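Local coordinates for protein fructokinase (Vibrio cholerae serotype O1, PDB 5YGG) that phosphorylates fructose with ATP as a PfkB-family sugar kinase, binding the sugar beneath a small beta-sheet lid and using metal ions at its active site, at residues A[111-116]-A[174-179]; A[30-35]-A[304-309]. The protein carries 2 engineered substitutions. All blocks are in the same frame, centred on the assembly; numbering follows the deposited sequence.

Contact 1: residues A[111-116]-A[174-179]. With CA (calcium ion), chain D; FRU (beta-D-fructofuranose), chain C.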
ATOM      1  N   ARG A 111       3.119  -5.700  16.816  1.00 19.45           N
ATOM      2  CA  ARG A 111       4.168  -6.427  16.107  1.00 17.91           C
ATOM      3  C   ARG A 111       3.695  -7.100  14.812  1.00 21.12           C
ATOM      4  O   ARG A 111       4.518  -7.499  13.986  1.00 19.10           O
ATOM      5  CB  ARG A 111       4.790  -7.491  17.022  1.00 20.93           C
ATOM      6  CG  ARG A 111       5.572  -6.923  18.199  1.00 30.27           C
ATOM      7  CD  ARG A 111       6.022  -8.019  19.167  1.00 42.82           C
ATOM      8  NE  ARG A 111       6.752  -7.472  20.311  1.00 53.00           N
ATOM      9  CZ  ARG A 111       6.202  -7.171  21.487  1.00 52.76           C
ATOM     10  NH1 ARG A 111       4.905  -7.365  21.693  1.00 52.46           N
ATOM     11  NH2 ARG A 111       6.954  -6.674  22.463  1.00 52.61           N
ATOM     12  N   SER A 112       2.384  -7.229  14.626  1.00 17.36           N
ATOM     13  CA  SER A 112       1.882  -7.937  13.448  1.00 17.83           C
ATOM     14  C   SER A 112       1.631  -7.027  12.236  1.00 18.22           C
ATOM     15  O   SER A 112       1.386  -7.516  11.137  1.00 16.83           O
ATOM     16  CB  SER A 112       0.597  -8.695  13.793  1.00 21.51           C
ATOM     17  OG  SER A 112      -0.477  -7.795  13.991  1.00 27.17           O
ATOM     18  N   PHE A 113       1.722  -5.711  12.415  1.00 14.47           N
ATOM     19  CA  PHE A 113       1.294  -4.802  11.350  1.00 13.36           C
ATOM     20  C   PHE A 113       2.434  -4.025  10.688  1.00 17.93           C
ATOM     21  O   PHE A 113       3.306  -3.484  11.369  1.00 20.34           O
ATOM     22  CB  PHE A 113       0.255  -3.822  11.896  1.00 13.58           C
ATOM     23  CG  PHE A 113      -0.952  -4.497  12.481  1.00 17.44           C
ATOM     24  CD1 PHE A 113      -1.841  -5.178  11.665  1.00 13.87           C
ATOM     25  CD2 PHE A 113      -1.184  -4.468  13.845  1.00 18.05           C
ATOM     26  CE1 PHE A 113      -2.948  -5.814  12.200  1.00 14.24           C
ATOM     27  CE2 PHE A 113      -2.292  -5.097  14.390  1.00 13.93           C
ATOM     28  CZ  PHE A 113      -3.175  -5.772  13.570  1.00 13.72           C
ATOM     29  N   THR A 114       2.425  -3.994   9.357  1.00 11.55           N
ATOM     30  CA  THR A 114       3.313  -3.120   8.590  1.00 11.65           C
ATOM     31  C   THR A 114       2.479  -2.084   7.847  1.00 16.61           C
ATOM     32  O   THR A 114       1.643  -2.444   7.022  1.00 10.06           O
ATOM     33  CB  THR A 114       4.157  -3.896   7.570  1.00 14.09           C
ATOM     34  OG1 THR A 114       4.959  -4.864   8.248  1.00 18.07           O
ATOM     35  CG2 THR A 114       5.060  -2.946   6.787  1.00 16.04           C
ATOM     36  N   PHE A 115       2.706  -0.801   8.126  1.00 10.42           N
ATOM     37  CA  PHE A 115       1.909   0.248   7.498  1.00  9.95           C
ATOM     38  C   PHE A 115       2.582   0.717   6.210  1.00 10.40           C
ATOM     39  O   PHE A 115       3.687   1.259   6.247  1.00 11.08           O
ATOM     40  CB  PHE A 115       1.696   1.419   8.476  1.00  9.16           C
ATOM     41  CG  PHE A 115       0.801   1.054   9.641  1.00  8.87           C
ATOM     42  CD1 PHE A 115       1.275   0.255  10.675  1.00 12.54           C
ATOM     43  CD2 PHE A 115      -0.525   1.452   9.664  1.00 11.52           C
ATOM     44  CE1 PHE A 115       0.450  -0.114  11.736  1.00 10.67           C
ATOM     45  CE2 PHE A 115      -1.362   1.082  10.706  1.00  9.42           C
ATOM     46  CZ  PHE A 115      -0.872   0.290  11.756  1.00  9.50           C
ATOM     47  N   MET A 116       1.920   0.501   5.078  1.00 11.30           N
ATOM     48  CA  MET A 116       2.529   0.810   3.782  1.00 11.62           C
ATOM     49  C   MET A 116       2.272   2.241   3.331  1.00 13.63           C
ATOM     50  O   MET A 116       2.975   2.757   2.451  1.00 13.12           O
ATOM     51  CB  MET A 116       2.027  -0.158   2.706  1.00 14.40           C
ATOM     52  CG  MET A 116       2.471  -1.595   2.925  1.00 13.10           C
ATOM     53  SD  MET A 116       4.262  -1.783   3.038  1.00 15.41           S
ATOM     54  CE  MET A 116       4.791  -1.343   1.363  1.00 13.69           C
ATOM     55  N   ASN A 174      -3.913   1.634  21.526  1.00 13.04           N
ATOM     56  CA  ASN A 174      -3.750   0.827  20.323  1.00 10.63           C
ATOM     57  C   ASN A 174      -2.470   1.218  19.593  1.00  8.86           C
ATOM     58  O   ASN A 174      -2.493   1.608  18.419  1.00 13.31           O
ATOM     59  CB  ASN A 174      -4.953   1.006  19.392  1.00 15.19           C
ATOM     60  CG  ASN A 174      -5.590  -0.308  18.995  1.00 17.15           C
ATOM     61  OD1 ASN A 174      -4.928  -1.344  18.932  1.00 16.00           O
ATOM     62  ND2 ASN A 174      -6.892  -0.267  18.715  1.00 18.60           N
ATOM     63  N   LEU A 175      -1.355   1.145  20.306  1.00 12.35           N
ATOM     64  CA  LEU A 175      -0.108   1.737  19.823  1.00  8.87           C
ATOM     65  C   LEU A 175       0.432   1.114  18.535  1.00 14.45           C
ATOM     66  O   LEU A 175       0.531  -0.113  18.401  1.00 13.97           O
ATOM     67  CB  LEU A 175       0.946   1.648  20.920  1.00  8.56           C
ATOM     68  CG  LEU A 175       0.578   2.359  22.219  1.00 11.76           C
ATOM     69  CD1 LEU A 175       1.690   2.175  23.268  1.00 13.04           C
ATOM     70  CD2 LEU A 175       0.253   3.858  21.972  1.00  8.10           C
ATOM     71  N   ARG A 176       0.778   1.984  17.589  1.00 12.24           N
ATOM     72  CA  ARG A 176       1.449   1.576  16.359  1.00 10.84           C
ATOM     73  C   ARG A 176       2.542   2.596  16.071  1.00 11.77           C
ATOM     74  O   ARG A 176       2.327   3.555  15.337  1.00 10.30           O
ATOM     75  CB  ARG A 176       0.472   1.480  15.194  1.00 11.52           C
ATOM     76  CG  ARG A 176      -0.785   0.658  15.481  1.00 10.21           C
ATOM     77  CD  ARG A 176      -0.547  -0.867  15.505  1.00 11.76           C
ATOM     78  NE  ARG A 176      -1.844  -1.541  15.513  1.00 13.15           N
ATOM     79  CZ  ARG A 176      -2.497  -1.907  16.614  1.00 17.72           C
ATOM     80  NH1 ARG A 176      -1.957  -1.712  17.813  1.00 13.06           N
ATOM     81  NH2 ARG A 176      -3.688  -2.481  16.516  1.00 15.40           N
ATOM     82  N   GLU A 177       3.707   2.386  16.669  1.00 11.65           N
ATOM     83  CA  GLU A 177       4.758   3.401  16.675  1.00 11.81           C
ATOM     84  C   GLU A 177       5.215   3.819  15.282  1.00 12.69           C
ATOM     85  O   GLU A 177       5.537   4.985  15.062  1.00 11.55           O
ATOM     86  CB  GLU A 177       5.948   2.892  17.491  1.00 16.84           C
ATOM     87  CG  GLU A 177       7.091   3.879  17.628  1.00 21.92           C
ATOM     88  CD  GLU A 177       8.265   3.290  18.389  1.00 29.55           C
ATOM     89  OE1 GLU A 177       8.726   3.934  19.349  1.00 30.65           O
ATOM     90  OE2 GLU A 177       8.728   2.190  18.021  1.00 31.70           O
ATOM     91  N   GLU A 178       5.222   2.892  14.327  1.00 12.68           N
ATOM     92  CA  GLU A 178       5.810   3.218  13.028  1.00 15.19           C
ATOM     93  C   GLU A 178       5.005   4.273  12.266  1.00 12.00           C
ATOM     94  O   GLU A 178       5.482   4.837  11.287  1.00 12.89           O
ATOM     95  CB  GLU A 178       5.962   1.970  12.146  1.00 19.61           C
ATOM     96  CG  GLU A 178       4.679   1.465  11.479  1.00 23.29           C
ATOM     97  CD  GLU A 178       4.992   0.636  10.229  1.00 28.86           C
ATOM     98  OE1 GLU A 178       5.603   1.187   9.284  1.00 39.90           O
ATOM     99  OE2 GLU A 178       4.633  -0.553  10.183  1.00 21.87           O
ATOM    100  N   VAL A 179       3.777   4.517  12.716  1.00 11.31           N
ATOM    101  CA  VAL A 179       2.906   5.485  12.070  1.00  9.49           C
ATOM    102  C   VAL A 179       3.325   6.915  12.429  1.00 13.31           C
ATOM    103  O   VAL A 179       3.035   7.860  11.696  1.00 13.15           O
ATOM    104  CB  VAL A 179       1.426   5.231  12.465  1.00  9.34           C
ATOM    105  CG1 VAL A 179       0.498   6.249  11.799  1.00 10.04           C
ATOM    106  CG2 VAL A 179       1.023   3.804  12.086  1.00 11.69           C
TER
HETATM  107 CA    CA D 603      -5.258  -3.303  20.409  1.00 78.75          CA
HETATM  108  C1  FRU C 602      -4.548   0.011  12.613  1.00 12.96           C
HETATM  109  C2  FRU C 602      -4.634  -1.524  12.807  1.00 14.11           C
HETATM  110  C3  FRU C 602      -5.432  -2.218  11.693  1.00 15.38           C
HETATM  111  C4  FRU C 602      -6.059  -3.248  12.286  1.00 14.74           C
HETATM  112  C5  FRU C 602      -6.399  -2.672  13.771  1.00 16.54           C
HETATM  113  C6  FRU C 602      -6.478  -3.755  14.816  1.00 17.29           C
HETATM  114  O1  FRU C 602      -5.773   0.674  12.909  1.00  9.20           O
HETATM  115  O2  FRU C 602      -3.444  -2.016  12.912  1.00 13.62           O
HETATM  116  O3  FRU C 602      -4.454  -2.682  10.682  1.00 14.96           O
HETATM  117  O4  FRU C 602      -7.301  -3.636  11.644  1.00 10.66           O
HETATM  118  O5  FRU C 602      -5.445  -1.842  14.105  1.00 17.27           O
HETATM  119  O6  FRU C 602      -6.613  -3.103  16.078  1.00 18.63           O
HETATM  120  O   HOH W   1      -2.704  -2.876  20.381  1.00 26.84           O
HETATM  121  O   HOH W   2      -5.216  -1.767  22.716  1.00 20.37           O
HETATM  122  O   HOH W   3      -7.773  -2.583  20.512  1.00 14.16           O
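Arg176 threads past two phenylalanines of strand 113-115 on its way to the bound fructose. Its CB lies 3.8 Å from Phe115 CE1, and the bend at chi2 (-75°) swings CD round, so that CG and CD lie by CZ and CE1 of that ring while NE points to the sugar. NE comes 3.4 Å from Phe113 CD2, with guanidinium and ring only 11° from parallel, and gives fructose O2 a nearly straight hydrogen bond (171°). NH2 bonds to fructose O5 and, weakly, to Asn174 OD1, an oxygen that also ligates the calcium ion. NH1 holds Leu175 O, which fixes the rotation of the planar group. Arginine suits this place because its apolar shaft packs on rings while its several N-H groups serve sugar and protein together. Val179 CG2 sits over the Phe115 ring face, 3.6 Å from its centroid, in a CH-pi contact, and Glu178 OE2 accepts the Phe115 backbone N-H at 2.8 Å. Glu178 OE1 forms salt bridges with Lys118 and with Arg97 of the second subunit. The contact thus joins strand 113-115, at one margin of the four-stranded lid and backed by Val101 of strand 99-103, to the loop between strand 168-172 and helix 186-194.

Contact 2: residues A[30-35]-A[304-309]; sequences DLIPDG and TQKGAM. With K (potassium ion), chain E; FRU (beta-D-fructofuranose), chain C.
With CG anti to the carbonyl carbon (chi1 -74°) and every later torsion near 180°, Lys306 reaches straight to the end of strand 28-33, where Asp34 has turned its carboxylate anti to its own backbone N (chi1 -166°). NZ there makes two short bonds: one of 2.7 Å to Pro33 O, in the carbonyl plane on a lone pair, and a salt bridge of 2.7 Å to Asp34 OD1 through the anti lone pair. A long, charged lysine suits this span, since its methylenes pass Ile32 before the ammonium meets oxygen. Ile32 CD1 lies 3.6 Å from Gly307 N, against the backbone there; at Gly307's backbone angles a side chain would strike the preceding carbonyl oxygen. At the other end, Asp30 OD1 and OD2 accept hydrogen bonds from fructose O3 and O4. A water donates to Asp30 OD2 and accepts from Ala308 N at 2.8 Å. Gln305 O and Gly307 O, each 2.7 Å from the potassium ion, share it with Asp260, Thr262 and Ala302. Chemically, one end is held by the Lys306-Asp34 salt bridge and the other by the water, while the potassium ion probably helps set the loop in the shape that presents Ala308 N to that water.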
ATOM      1  N   ASP A  30      -6.623  -4.261   5.478  1.00  8.09           N
ATOM      2  CA  ASP A  30      -5.652  -5.203   6.032  1.00  8.23           C
ATOM      3  C   ASP A  30      -5.389  -6.317   5.042  1.00 10.76           C
ATOM      4  O   ASP A  30      -6.317  -7.041   4.692  1.00 15.45           O
ATOM      5  CB  ASP A  30      -6.166  -5.842   7.336  1.00  9.02           C
ATOM      6  CG  ASP A  30      -6.176  -4.892   8.509  1.00  9.53           C
ATOM      7  OD1 ASP A  30      -5.333  -3.971   8.560  1.00 12.00           O
ATOM      8  OD2 ASP A  30      -7.017  -5.084   9.411  1.00 10.11           O
ATOM      9  N   LEU A  31      -4.141  -6.465   4.599  1.00 10.98           N
ATOM     10  CA  LEU A  31      -3.790  -7.552   3.692  1.00 10.42           C
ATOM     11  C   LEU A  31      -3.308  -8.719   4.533  1.00 12.85           C
ATOM     12  O   LEU A  31      -2.249  -8.652   5.145  1.00 12.37           O
ATOM     13  CB  LEU A  31      -2.719  -7.116   2.692  1.00 12.48           C
ATOM     14  CG  LEU A  31      -3.190  -5.962   1.794  1.00 14.56           C
ATOM     15  CD1 LEU A  31      -2.044  -5.408   0.965  1.00 13.53           C
ATOM     16  CD2 LEU A  31      -4.322  -6.448   0.890  1.00 15.32           C
ATOM     17  N   ILE A  32      -4.110  -9.778   4.592  1.00 14.97           N
ATOM     18  CA  ILE A  32      -3.813 -10.897   5.476  1.00 12.54           C
ATOM     19  C   ILE A  32      -3.478 -12.133   4.658  1.00 13.42           C
ATOM     20  O   ILE A  32      -4.275 -12.552   3.815  1.00 12.94           O
ATOM     21  CB  ILE A  32      -5.010 -11.185   6.433  1.00 10.90           C
ATOM     22  CG1 ILE A  32      -5.415  -9.896   7.165  1.00 12.27           C
ATOM     23  CG2 ILE A  32      -4.663 -12.282   7.405  1.00 15.07           C
ATOM     24  CD1 ILE A  32      -6.529 -10.090   8.196  1.00 14.08           C
ATOM     25  N   PRO A  33      -2.282 -12.713   4.880  1.00 13.21           N
ATOM     26  CA  PRO A  33      -1.863 -13.911   4.151  1.00 14.78           C
ATOM     27  C   PRO A  33      -2.932 -14.996   4.206  1.00 14.43           C
ATOM     28  O   PRO A  33      -3.440 -15.288   5.287  1.00 17.74           O
ATOM     29  CB  PRO A  33      -0.593 -14.342   4.899  1.00 18.01           C
ATOM     30  CG  PRO A  33      -0.027 -13.057   5.413  1.00 17.72           C
ATOM     31  CD  PRO A  33      -1.249 -12.266   5.834  1.00 12.82           C
ATOM     32  N   ASP A  34      -3.298 -15.546   3.053  1.00 14.23           N
ATOM     33  CA  ASP A  34      -4.283 -16.615   2.999  1.00 17.70           C
ATOM     34  C   ASP A  34      -4.048 -17.471   1.766  1.00 20.49           C
ATOM     35  O   ASP A  34      -4.550 -17.168   0.686  1.00 25.60           O
ATOM     36  CB  ASP A  34      -5.706 -16.054   3.003  1.00 19.15           C
ATOM     37  CG  ASP A  34      -6.749 -17.118   3.276  1.00 25.27           C
ATOM     38  OD1 ASP A  34      -6.602 -17.861   4.269  1.00 23.64           O
ATOM     39  OD2 ASP A  34      -7.720 -17.217   2.505  1.00 20.87           O
ATOM     40  N   GLY A  35      -3.281 -18.543   1.948  1.00 20.08           N
ATOM     41  CA  GLY A  35      -2.869 -19.414   0.858  1.00 26.22           C
ATOM     42  C   GLY A  35      -1.536 -18.935   0.308  1.00 35.66           C
ATOM     43  O   GLY A  35      -1.045 -19.414  -0.720  1.00 36.78           O
ATOM     44  N   THR A 304     -12.053 -15.966  15.815  1.00  9.67           N
ATOM     45  CA  THR A 304     -12.406 -17.240  15.201  1.00 11.08           C
ATOM     46  C   THR A 304     -12.323 -17.244  13.671  1.00  9.84           C
ATOM     47  O   THR A 304     -12.347 -18.308  13.059  1.00 10.22           O
ATOM     48  CB  THR A 304     -13.818 -17.682  15.618  1.00 11.25           C
ATOM     49  OG1 THR A 304     -14.751 -16.630  15.338  1.00 11.10           O
ATOM     50  CG2 THR A 304     -13.857 -17.973  17.111  1.00 16.66           C
ATOM     51  N   GLN A 305     -12.243 -16.067  13.056  1.00 12.38           N
ATOM     52  CA  GLN A 305     -12.081 -15.973  11.603  1.00  9.52           C
ATOM     53  C   GLN A 305     -11.021 -14.944  11.243  1.00 10.11           C
ATOM     54  O   GLN A 305     -10.762 -14.026  12.021  1.00 11.05           O
ATOM     55  CB  GLN A 305     -13.400 -15.596  10.923  1.00 11.22           C
ATOM     56  CG  GLN A 305     -14.505 -16.621  11.116  1.00 13.70           C
ATOM     57  CD  GLN A 305     -15.774 -16.268  10.357  1.00 13.31           C
ATOM     58  OE1 GLN A 305     -16.805 -15.974  10.955  1.00 19.18           O
ATOM     59  NE2 GLN A 305     -15.704 -16.317   9.039  1.00 19.64           N
ATOM     60  N   LYS A 306     -10.439 -15.082  10.055  1.00 11.30           N
ATOM     61  CA  LYS A 306      -9.468 -14.106   9.560  1.00  9.83           C
ATOM     62  C   LYS A 306     -10.151 -12.796   9.203  1.00 10.43           C
ATOM     63  O   LYS A 306     -11.242 -12.786   8.611  1.00 14.35           O
ATOM     64  CB  LYS A 306      -8.705 -14.653   8.340  1.00 13.82           C
ATOM     65  CG  LYS A 306      -7.647 -15.712   8.647  1.00 18.89           C
ATOM     66  CD  LYS A 306      -6.818 -16.002   7.389  1.00 18.32           C
ATOM     67  CE  LYS A 306      -5.643 -16.929   7.656  1.00 24.19           C
ATOM     68  NZ  LYS A 306      -4.949 -17.290   6.372  1.00 20.50           N
ATOM     69  N   GLY A 307      -9.492 -11.698   9.559  1.00  9.28           N
ATOM     70  CA  GLY A 307     -10.037 -10.368   9.362  1.00 11.67           C
ATOM     71  C   GLY A 307     -10.500  -9.797  10.682  1.00 10.23           C
ATOM     72  O   GLY A 307     -11.080 -10.507  11.504  1.00 10.68           O
ATOM     73  N   ALA A 308     -10.260  -8.512  10.896  1.00  9.91           N
ATOM     74  CA  ALA A 308     -10.707  -7.868  12.129  1.00  9.89           C
ATOM     75  C   ALA A 308     -12.231  -7.870  12.284  1.00 12.75           C
ATOM     76  O   ALA A 308     -12.735  -7.978  13.401  1.00 14.23           O
ATOM     77  CB  ALA A 308     -10.191  -6.433  12.186  1.00  8.10           C
ATOM     78  N   MET A 309     -12.963  -7.734  11.177  1.00  9.07           N
ATOM     79  CA  MET A 309     -14.416  -7.551  11.258  1.00  9.30           C
ATOM     80  C   MET A 309     -15.217  -8.830  11.071  1.00  8.66           C
ATOM     81  O   MET A 309     -16.401  -8.890  11.416  1.00 12.65           O
ATOM     82  CB  MET A 309     -14.875  -6.539  10.214  1.00  8.88           C
ATOM     83  CG  MET A 309     -14.380  -5.132  10.468  1.00  7.48           C
ATOM     84  SD  MET A 309     -14.963  -4.060   9.149  1.00 10.32           S
ATOM     85  CE  MET A 309     -14.224  -2.462   9.600  1.00  7.74           C
TER
HETATM   86  K     K E 604      -9.891 -11.964  13.469  1.00 12.77           K
HETATM   87  C1  FRU C 602      -4.548   0.011  12.613  1.00 12.96           C
HETATM   88  C2  FRU C 602      -4.634  -1.524  12.807  1.00 14.11           C
HETATM   89  C3  FRU C 602      -5.432  -2.218  11.693  1.00 15.38           C
HETATM   90  C4  FRU C 602      -6.059  -3.248  12.286  1.00 14.74           C
HETATM   91  C5  FRU C 602      -6.399  -2.672  13.771  1.00 16.54           C
HETATM   92  C6  FRU C 602      -6.478  -3.755  14.816  1.00 17.29           C
HETATM   93  O1  FRU C 602      -5.773   0.674  12.909  1.00  9.20           O
HETATM   94  O2  FRU C 602      -3.444  -2.016  12.912  1.00 13.62           O
HETATM   95  O3  FRU C 602      -4.454  -2.682  10.682  1.00 14.96           O
HETATM   96  O4  FRU C 602      -7.301  -3.636  11.644  1.00 10.66           O
HETATM   97  O5  FRU C 602      -5.445  -1.842  14.105  1.00 17.27           O
HETATM   98  O6  FRU C 602      -6.613  -3.103  16.078  1.00 18.63           O
HETATM   99  O   HOH W   4      -9.043  -6.810   8.983  1.00  9.94           O

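Contacts 1 and 2 lie 16 Å apart between centres, their nearest atoms about 5 Å from each other without touching, and both reach the bound fructose. They share the four-stranded sheet 38-44, 28-33, 99-103, 113-115: contact 2 uses strand 28-33 and contact 1 the outermost strand 113-115, with 99-103 between them. Along the chain the order is 30-35, 111-116, 174-179, 304-309, so the two lid strands come first and their loop partners follow in reverse. Each contact joins the lid to a loop of the larger part of the fold, and both also touch the second subunit. Both are seen here with fructose bound, consistent with a lid closed over the sugar, as in ribokinase relatives.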